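Local coordinates for protein alcohol dehydrogenase, zinc-containing (Streptococcus pneumoniae serotype 2, PDB 5YLN) that probably oxidises alcohols to aldehydes or ketones with NAD+ as a zinc-dependent alcohol dehydrogenase, at residues Val86-Tyr98 against Ile104-Phe116. Sequence-based numbering, arbitrary orientation.
Sequences VLISCVCACGKCY and IYAHCEDEGGWIF. With ZN (zinc ion), chain F.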
loop_
_atom_site.group_PDB
_atom_site.type_symbol
_atom_site.label_atom_id
_atom_site.label_comp_id
_atom_site.label_asym_id
_atom_site.label_seq_id
_atom_site.Cartn_x
_atom_site.Cartn_y
_atom_site.Cartn_z
ATOM N N VAL A 86 22.831 28.065 1.863
ATOM C CA VAL A 86 21.573 27.320 1.847
ATOM C C VAL A 86 21.733 25.913 1.274
ATOM O O VAL A 86 22.661 25.617 0.513
ATOM C CB VAL A 86 20.465 28.093 1.086
ATOM C CG1 VAL A 86 20.085 29.387 1.843
ATOM C CG2 VAL A 86 20.886 28.381 -0.337
ATOM N N LEU A 87 20.832 25.035 1.700
ATOM C CA LEU A 87 20.660 23.708 1.134
ATOM C C LEU A 87 19.639 23.743 0.005
ATOM O O LEU A 87 18.627 24.446 0.083
ATOM C CB LEU A 87 20.205 22.724 2.213
ATOM C CG LEU A 87 19.532 21.430 1.738
ATOM C CD1 LEU A 87 20.530 20.314 1.435
ATOM C CD2 LEU A 87 18.453 20.975 2.723
ATOM N N ILE A 88 19.904 22.971 -1.048
ATOM C CA ILE A 88 19.006 22.864 -2.191
ATOM C C ILE A 88 18.434 21.454 -2.202
ATOM O O ILE A 88 19.180 20.468 -2.306
ATOM C CB ILE A 88 19.705 23.177 -3.522
ATOM C CG1 ILE A 88 20.613 24.409 -3.391
ATOM C CG2 ILE A 88 18.664 23.397 -4.615
ATOM C CD1 ILE A 88 22.029 24.152 -3.808
ATOM N N SER A 89 17.108 21.369 -2.104
ATOM C CA SER A 89 16.416 20.094 -2.213
ATOM C C SER A 89 16.467 19.567 -3.645
ATOM O O SER A 89 16.525 20.331 -4.609
ATOM C CB SER A 89 14.954 20.258 -1.755
ATOM O OG SER A 89 14.171 19.159 -2.148
ATOM N N CYS A 90 16.440 18.240 -3.782
ATOM C CA CYS A 90 16.408 17.653 -5.117
ATOM C C CYS A 90 15.086 17.894 -5.833
ATOM O O CYS A 90 15.010 17.690 -7.050
ATOM C CB CYS A 90 16.706 16.147 -5.048
ATOM S SG CYS A 90 15.497 15.161 -4.106
ATOM N N VAL A 91 14.061 18.361 -5.121
ATOM C CA VAL A 91 12.715 18.529 -5.651
ATOM C C VAL A 91 12.344 20.006 -5.611
ATOM O O VAL A 91 12.509 20.657 -4.575
ATOM C CB VAL A 91 11.705 17.695 -4.838
ATOM C CG1 VAL A 91 10.287 18.186 -5.080
ATOM C CG2 VAL A 91 11.846 16.204 -5.183
ATOM N N CYS A 92 11.834 20.531 -6.732
ATOM C CA CYS A 92 11.321 21.896 -6.785
ATOM C C CYS A 92 9.827 21.909 -6.499
ATOM O O CYS A 92 9.085 21.064 -7.010
ATOM C CB CYS A 92 11.561 22.521 -8.159
ATOM S SG CYS A 92 13.261 22.432 -8.734
ATOM N N ALA A 93 9.383 22.913 -5.739
ATOM C CA ALA A 93 7.992 23.034 -5.309
ATOM C C ALA A 93 7.513 24.463 -5.542
ATOM O O ALA A 93 8.102 25.406 -5.015
ATOM C CB ALA A 93 7.851 22.650 -3.828
ATOM N N CYS A 94 6.435 24.627 -6.315
ATOM C CA CYS A 94 5.893 25.964 -6.531
ATOM C C CYS A 94 5.115 26.468 -5.313
ATOM O O CYS A 94 4.975 27.685 -5.151
ATOM C CB CYS A 94 5.002 25.984 -7.780
ATOM S SG CYS A 94 3.291 25.266 -7.533
ATOM N N GLY A 95 4.628 25.559 -4.456
ATOM C CA GLY A 95 3.933 25.885 -3.227
ATOM C C GLY A 95 2.466 26.238 -3.379
ATOM O O GLY A 95 1.811 26.520 -2.370
ATOM N N LYS A 96 1.928 26.214 -4.605
ATOM C CA LYS A 96 0.592 26.715 -4.893
ATOM C C LYS A 96 -0.308 25.746 -5.648
ATOM O O LYS A 96 -1.518 25.985 -5.702
ATOM C CB LYS A 96 0.664 28.010 -5.720
ATOM C CG LYS A 96 1.191 29.238 -5.009
ATOM C CD LYS A 96 1.464 30.326 -6.051
ATOM C CE LYS A 96 1.594 31.708 -5.436
ATOM N NZ LYS A 96 1.926 32.687 -6.507
ATOM N N CYS A 97 0.224 24.695 -6.261
ATOM C CA CYS A 97 -0.593 23.883 -7.151
ATOM C C CYS A 97 -1.336 22.798 -6.366
ATOM O O CYS A 97 -1.200 22.664 -5.151
ATOM C CB CYS A 97 0.269 23.252 -8.236
ATOM S SG CYS A 97 1.326 21.960 -7.547
ATOM N N TYR A 98 -2.093 21.978 -7.098
ATOM C CA TYR A 98 -2.905 20.930 -6.490
ATOM C C TYR A 98 -2.066 20.029 -5.579
ATOM O O TYR A 98 -2.476 19.706 -4.457
ATOM C CB TYR A 98 -3.604 20.129 -7.599
ATOM C CG TYR A 98 -4.448 18.973 -7.122
ATOM C CD1 TYR A 98 -3.878 17.732 -6.875
ATOM C CD2 TYR A 98 -5.816 19.118 -6.926
ATOM C CE1 TYR A 98 -4.635 16.672 -6.436
ATOM C CE2 TYR A 98 -6.593 18.052 -6.486
ATOM C CZ TYR A 98 -5.990 16.832 -6.246
ATOM O OH TYR A 98 -6.732 15.766 -5.806
ATOM N N ILE A 104 2.880 17.184 -1.450
ATOM C CA ILE A 104 3.435 16.178 -2.347
ATOM C C ILE A 104 4.292 16.888 -3.390
ATOM O O ILE A 104 3.948 16.932 -4.575
ATOM C CB ILE A 104 2.310 15.337 -2.981
ATOM C CG1 ILE A 104 1.371 14.812 -1.880
ATOM C CG2 ILE A 104 2.863 14.174 -3.794
ATOM C CD1 ILE A 104 0.169 14.109 -2.435
ATOM N N TYR A 105 5.415 17.461 -2.952
ATOM C CA TYR A 105 6.220 18.280 -3.853
ATOM C C TYR A 105 6.795 17.461 -4.999
ATOM O O TYR A 105 7.123 18.028 -6.046
ATOM C CB TYR A 105 7.342 18.988 -3.086
ATOM C CG TYR A 105 6.843 19.830 -1.915
ATOM C CD1 TYR A 105 5.645 20.541 -1.999
ATOM C CD2 TYR A 105 7.554 19.888 -0.720
ATOM C CE1 TYR A 105 5.174 21.297 -0.939
ATOM C CE2 TYR A 105 7.085 20.640 0.357
ATOM C CZ TYR A 105 5.896 21.345 0.244
ATOM O OH TYR A 105 5.415 22.105 1.306
ATOM N N ALA A 106 6.908 16.141 -4.815
ATOM C CA ALA A 106 7.324 15.231 -5.869
ATOM C C ALA A 106 6.456 15.346 -7.119
ATOM O O ALA A 106 6.905 14.963 -8.212
ATOM C CB ALA A 106 7.302 13.793 -5.329
ATOM N N HIS A 107 5.229 15.865 -6.997
ATOM C CA HIS A 107 4.358 15.929 -8.163
ATOM C C HIS A 107 3.824 17.330 -8.401
ATOM O O HIS A 107 2.743 17.497 -8.961
ATOM C CB HIS A 107 3.241 14.901 -8.039
ATOM C CG HIS A 107 3.768 13.505 -8.091
ATOM N ND1 HIS A 107 4.096 12.887 -9.280
ATOM C CD2 HIS A 107 4.122 12.642 -7.108
ATOM C CE1 HIS A 107 4.589 11.687 -9.030
ATOM N NE2 HIS A 107 4.607 11.510 -7.720
ATOM N N CYS A 108 4.605 18.349 -8.026
ATOM C CA CYS A 108 4.253 19.730 -8.341
ATOM C C CYS A 108 4.027 19.898 -9.846
ATOM O O CYS A 108 4.806 19.403 -10.665
ATOM C CB CYS A 108 5.361 20.668 -7.841
ATOM S SG CYS A 108 5.231 22.353 -8.486
ATOM N N GLU A 109 2.953 20.605 -10.211
ATOM C CA GLU A 109 2.515 20.718 -11.605
ATOM C C GLU A 109 3.021 21.971 -12.316
ATOM O O GLU A 109 2.630 22.218 -13.457
ATOM C CB GLU A 109 0.983 20.683 -11.692
ATOM C CG GLU A 109 0.344 19.441 -11.076
ATOM C CD GLU A 109 -1.191 19.393 -11.206
ATOM O OE1 GLU A 109 -1.725 18.317 -11.557
ATOM O OE2 GLU A 109 -1.860 20.418 -10.949
ATOM N N ASP A 110 3.867 22.776 -11.678
ATOM C CA ASP A 110 4.338 24.040 -12.250
ATOM C C ASP A 110 5.857 24.095 -12.075
ATOM O O ASP A 110 6.340 24.587 -11.050
ATOM C CB ASP A 110 3.639 25.207 -11.574
ATOM C CG ASP A 110 4.216 26.548 -11.974
ATOM O OD1 ASP A 110 4.831 26.634 -13.058
ATOM O OD2 ASP A 110 4.068 27.516 -11.185
ATOM N N GLU A 111 6.586 23.605 -13.078
ATOM C CA GLU A 111 8.045 23.448 -13.049
ATOM C C GLU A 111 8.507 22.896 -11.701
ATOM O O GLU A 111 9.311 23.493 -10.984
ATOM C CB GLU A 111 8.782 24.759 -13.381
ATOM C CG GLU A 111 10.254 24.495 -13.880
ATOM C CD GLU A 111 11.073 25.750 -14.266
ATOM O OE1 GLU A 111 10.658 26.888 -13.965
ATOM O OE2 GLU A 111 12.157 25.589 -14.885
ATOM N N GLY A 112 7.971 21.724 -11.361
ATOM C CA GLY A 112 8.183 21.149 -10.051
ATOM C C GLY A 112 8.420 19.655 -10.126
ATOM O O GLY A 112 8.401 19.057 -11.199
ATOM N N GLY A 113 8.649 19.070 -8.959
ATOM C CA GLY A 113 9.004 17.674 -8.866
ATOM C C GLY A 113 10.506 17.492 -8.935
ATOM O O GLY A 113 11.292 18.416 -8.691
ATOM N N TRP A 114 10.911 16.275 -9.296
ATOM C CA TRP A 114 12.326 15.989 -9.496
ATOM C C TRP A 114 12.680 16.394 -10.915
ATOM O O TRP A 114 12.352 15.698 -11.880
ATOM C CB TRP A 114 12.654 14.526 -9.231
ATOM C CG TRP A 114 14.002 14.195 -9.730
ATOM C CD1 TRP A 114 15.172 14.866 -9.464
ATOM C CD2 TRP A 114 14.337 13.151 -10.636
ATOM N NE1 TRP A 114 16.224 14.282 -10.139
ATOM C CE2 TRP A 114 15.730 13.230 -10.875
ATOM C CE3 TRP A 114 13.602 12.146 -11.265
ATOM C CZ2 TRP A 114 16.387 12.342 -11.711
ATOM C CZ3 TRP A 114 14.260 11.273 -12.112
ATOM C CH2 TRP A 114 15.633 11.370 -12.319
ATOM N N ILE A 115 13.336 17.541 -11.058
ATOM C CA ILE A 115 13.673 18.000 -12.399
ATOM C C ILE A 115 15.169 18.299 -12.519
ATOM O O ILE A 115 15.717 18.286 -13.630
ATOM C CB ILE A 115 12.814 19.219 -12.801
ATOM C CG1 ILE A 115 12.948 20.353 -11.785
ATOM C CG2 ILE A 115 11.321 18.804 -13.010
ATOM C CD1 ILE A 115 12.111 21.562 -12.152
ATOM N N PHE A 116 15.829 18.583 -11.389
ATOM C CA PHE A 116 17.271 18.868 -11.418
ATOM C C PHE A 116 18.017 17.666 -12.014
ATOM O O PHE A 116 17.869 16.549 -11.497
ATOM C CB PHE A 116 17.825 19.181 -10.016
ATOM C CG PHE A 116 17.478 20.556 -9.476
ATOM C CD1 PHE A 116 17.701 21.710 -10.222
ATOM C CD2 PHE A 116 16.978 20.690 -8.188
ATOM C CE1 PHE A 116 17.400 22.964 -9.705
ATOM C CE2 PHE A 116 16.661 21.941 -7.653
ATOM C CZ PHE A 116 16.865 23.081 -8.413
HETATM ZN ZN ZN F . 3.410 22.972 -7.082
HETATM O O HOH W 1 14.342 19.240 -8.979
#
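Cys92 and Gly113 form an antiparallel hydrogen-bonded pair, Cys92 N to Gly113 O at 2.9 Å and Gly113 N to Cys92 O at 2.8 Å, closing the base of the structural-zinc lobe of this medium-chain alcohol dehydrogenase. Beyond the pair the two segments diverge to hold a four-cysteine zinc site: SG of Cys94, Cys97 and Cys108 bind the zinc ion at 2.3 to 2.4 Å, and Cys100 supplies the fourth thiolate. Backbone amides reach these sulfurs across the contact, Cys94 N to Cys108 SG and, nearly straight at 171°, Glu109 N to Cys97 SG; such N-H donors probably help to stabilise the thiolates' negative charge. With chi1 of 167° carrying SG away from its own amide nitrogen toward the zinc, Cys108 also accepts from Asp110 N through SG. Beside the site, the methyl of Ala93 lies over one face of the Tyr105 ring, while Val91 CG1 packs on Tyr105 CB. On the face opposite Val91, Cys92 SG sits over the Phe116 ring, 4.0 Å from its centroid, with Ile115 CG1 against the same sulfur. The Trp114 ring turns its edge to Cys90 O and meets His64, a ligand of the other zinc, edge-to-face. Glu109 OE1 salt-bridges Arg240 of the second subunit. One water joins the segments, donating to Cys90 O at 2.6 Å and accepting from Ile115 N at 2.9 Å.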